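Local coordinates for protein putative O-acetylhomoserine (Thiol)-lyase (Campylobacter jejuni, PDB 4OC9) that probably uses pyridoxal 5'-phosphate to transfer the aminocarboxypropyl group of O-acetylhomoserine to a sulfur nucleophile, as in related O-acetylhomoserine sulfhydrylases, at residues Asp100-Ser105 with Thr146-Phe151. Numbering follows the deposited sequence.
Sequences DNVAYS and TKAIFF
D100-S105 and T146-F151 lie side by side as parallel strands inside the seven-stranded mixed sheet that forms the core of the large domain in fold-type I PLP enzymes. Their axes differ by 14° in direction, and the backbone bonds alternate as parallel pairing requires: A103 uses both N and O, giving its N-H to A148 O and accepting F150 N-H at its own O over 2.7 Å between F150 N and A103 O. S105 N then bonds F150 O, and K147 N bonds N101 O. The register, however, slips by one between N101 opposite T146 and A103 opposite I149, which defines a beta bulge; the backbone of K147 departs there from extended geometry.

The bulge turns K147 toward the other strand. Its chain bends at chi2 (-54°), bringing CE within 3.3 Å of D100 OD2, so aliphatic carbon rests against the carboxylate. D100 OD1 and K147 NZ stay 4.3 Å apart, too far for a salt bridge; NZ instead bonds R234 O, while D100 OD2 accepts S97 N-H.

Apolar contacts differ between the faces. V102 CG1 lies 4.2 Å from A148 CB on the face that also carries Y104 and F150, where helix 110-119 packs on V102, Y104 and F150. A103 CB meets I149 CG1 on the other face at 4.3 Å.

That second face also carries a buried polar link. N101 holds CG between its backbone N and carbonyl carbon (chi1 67°), which carries the amide over to T146. D143 braces both partners, its OD1 bonding N101 ND2 and its N-H the T146 hydroxyl. That hydroxyl donates in the carbonyl plane to a lone pair of the amide oxygen, with T146 OG1 2.6 Å from N101 OD1.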
loop_
_atom_site.group_PDB
_atom_site.type_symbol
_atom_site.label_atom_id
_atom_site.label_comp_id
_atom_site.label_asym_id
_atom_site.label_seq_id
_atom_site.Cartn_x
_atom_site.Cartn_y
_atom_site.Cartn_z
ATOM N N ASP D 100 41.162 -3.953 5.008
ATOM C CA ASP D 100 41.278 -3.280 3.734
ATOM C C ASP D 100 40.968 -1.786 3.901
ATOM O O ASP D 100 40.593 -1.318 4.980
ATOM C CB ASP D 100 40.298 -3.911 2.729
ATOM C CG ASP D 100 40.616 -5.378 2.419
ATOM O OD1 ASP D 100 41.781 -5.773 2.611
ATOM O OD2 ASP D 100 39.689 -6.111 1.957
ATOM N N ASN D 101 41.123 -1.041 2.818
ATOM C CA ASN D 101 40.807 0.364 2.847
ATOM C C ASN D 101 40.061 0.736 1.575
ATOM O O ASN D 101 40.072 -0.006 0.579
ATOM C CB ASN D 101 42.071 1.208 3.038
ATOM C CG ASN D 101 43.011 1.158 1.863
ATOM O OD1 ASN D 101 42.806 1.841 0.870
ATOM N ND2 ASN D 101 44.130 0.495 2.052
ATOM N N VAL D 102 39.380 1.872 1.640
ATOM C CA VAL D 102 38.630 2.367 0.501
ATOM C C VAL D 102 38.952 3.824 0.370
ATOM O O VAL D 102 39.116 4.523 1.374
ATOM C CB VAL D 102 37.083 2.198 0.635
ATOM C CG1 VAL D 102 36.708 0.722 0.747
ATOM C CG2 VAL D 102 36.541 2.954 1.848
ATOM N N ALA D 103 39.005 4.286 -0.875
ATOM C CA ALA D 103 39.280 5.686 -1.181
ATOM C C ALA D 103 37.944 6.386 -1.448
ATOM O O ALA D 103 37.125 5.888 -2.238
ATOM C CB ALA D 103 40.172 5.802 -2.400
ATOM N N TYR D 104 37.748 7.550 -0.832
ATOM C CA TYR D 104 36.506 8.262 -1.020
ATOM C C TYR D 104 36.673 9.771 -1.214
ATOM O O TYR D 104 37.538 10.403 -0.636
ATOM C CB TYR D 104 35.594 8.013 0.189
ATOM C CG TYR D 104 36.036 8.701 1.478
ATOM C CD1 TYR D 104 37.075 8.199 2.257
ATOM C CD2 TYR D 104 35.363 9.818 1.945
ATOM C CE1 TYR D 104 37.461 8.830 3.435
ATOM C CE2 TYR D 104 35.722 10.431 3.129
ATOM C CZ TYR D 104 36.778 9.938 3.861
ATOM O OH TYR D 104 37.126 10.562 5.022
ATOM N N SER D 105 35.811 10.327 -2.030
ATOM C CA SER D 105 35.804 11.747 -2.320
ATOM C C SER D 105 35.484 12.593 -1.087
ATOM O O SER D 105 34.648 12.231 -0.246
ATOM C CB SER D 105 34.778 12.049 -3.447
ATOM O OG SER D 105 34.634 13.434 -3.655
ATOM N N THR D 146 43.558 -1.271 -1.124
ATOM C CA THR D 146 42.498 -0.365 -1.520
ATOM C C THR D 146 41.554 -1.159 -2.405
ATOM O O THR D 146 41.919 -1.585 -3.515
ATOM C CB THR D 146 43.042 0.852 -2.280
ATOM O OG1 THR D 146 43.962 1.573 -1.449
ATOM C CG2 THR D 146 41.877 1.779 -2.689
ATOM N N LYS D 147 40.321 -1.329 -1.944
ATOM C CA LYS D 147 39.330 -2.111 -2.715
ATOM C C LYS D 147 38.255 -1.335 -3.497
ATOM O O LYS D 147 37.537 -1.919 -4.311
ATOM C CB LYS D 147 38.616 -3.040 -1.754
ATOM C CG LYS D 147 39.559 -3.861 -0.916
ATOM C CD LYS D 147 40.551 -4.641 -1.753
ATOM C CE LYS D 147 41.339 -5.582 -0.864
ATOM N NZ LYS D 147 42.394 -6.227 -1.668
ATOM N N ALA D 148 38.124 -0.036 -3.230
ATOM C CA ALA D 148 37.126 0.762 -3.932
ATOM C C ALA D 148 37.457 2.251 -3.930
ATOM O O ALA D 148 38.135 2.763 -3.027
ATOM C CB ALA D 148 35.749 0.539 -3.327
ATOM N N ILE D 149 36.998 2.908 -4.987
ATOM C CA ILE D 149 37.167 4.352 -5.209
ATOM C C ILE D 149 35.728 4.882 -5.315
ATOM O O ILE D 149 35.020 4.575 -6.285
ATOM C CB ILE D 149 37.983 4.642 -6.453
ATOM C CG1 ILE D 149 39.420 4.113 -6.248
ATOM C CG2 ILE D 149 37.997 6.132 -6.686
ATOM C CD1 ILE D 149 40.333 4.230 -7.451
ATOM N N PHE D 150 35.311 5.629 -4.285
ATOM C CA PHE D 150 33.966 6.146 -4.193
ATOM C C PHE D 150 33.833 7.629 -4.365
ATOM O O PHE D 150 34.580 8.391 -3.763
ATOM C CB PHE D 150 33.401 5.794 -2.822
ATOM C CG PHE D 150 31.940 6.118 -2.668
ATOM C CD1 PHE D 150 31.529 7.375 -2.265
ATOM C CD2 PHE D 150 30.978 5.150 -2.917
ATOM C CE1 PHE D 150 30.190 7.673 -2.148
ATOM C CE2 PHE D 150 29.632 5.450 -2.796
ATOM C CZ PHE D 150 29.243 6.715 -2.416
ATOM N N PHE D 151 32.859 8.022 -5.185
ATOM C CA PHE D 151 32.611 9.432 -5.444
ATOM C C PHE D 151 31.207 9.644 -5.997
ATOM O O PHE D 151 30.515 8.684 -6.368
ATOM C CB PHE D 151 33.590 9.964 -6.479
ATOM C CG PHE D 151 33.401 9.373 -7.839
ATOM C CD1 PHE D 151 33.954 8.159 -8.156
ATOM C CD2 PHE D 151 32.721 10.055 -8.810
ATOM C CE1 PHE D 151 33.817 7.630 -9.427
ATOM C CE2 PHE D 151 32.568 9.530 -10.087
ATOM C CZ PHE D 151 33.112 8.307 -10.394
#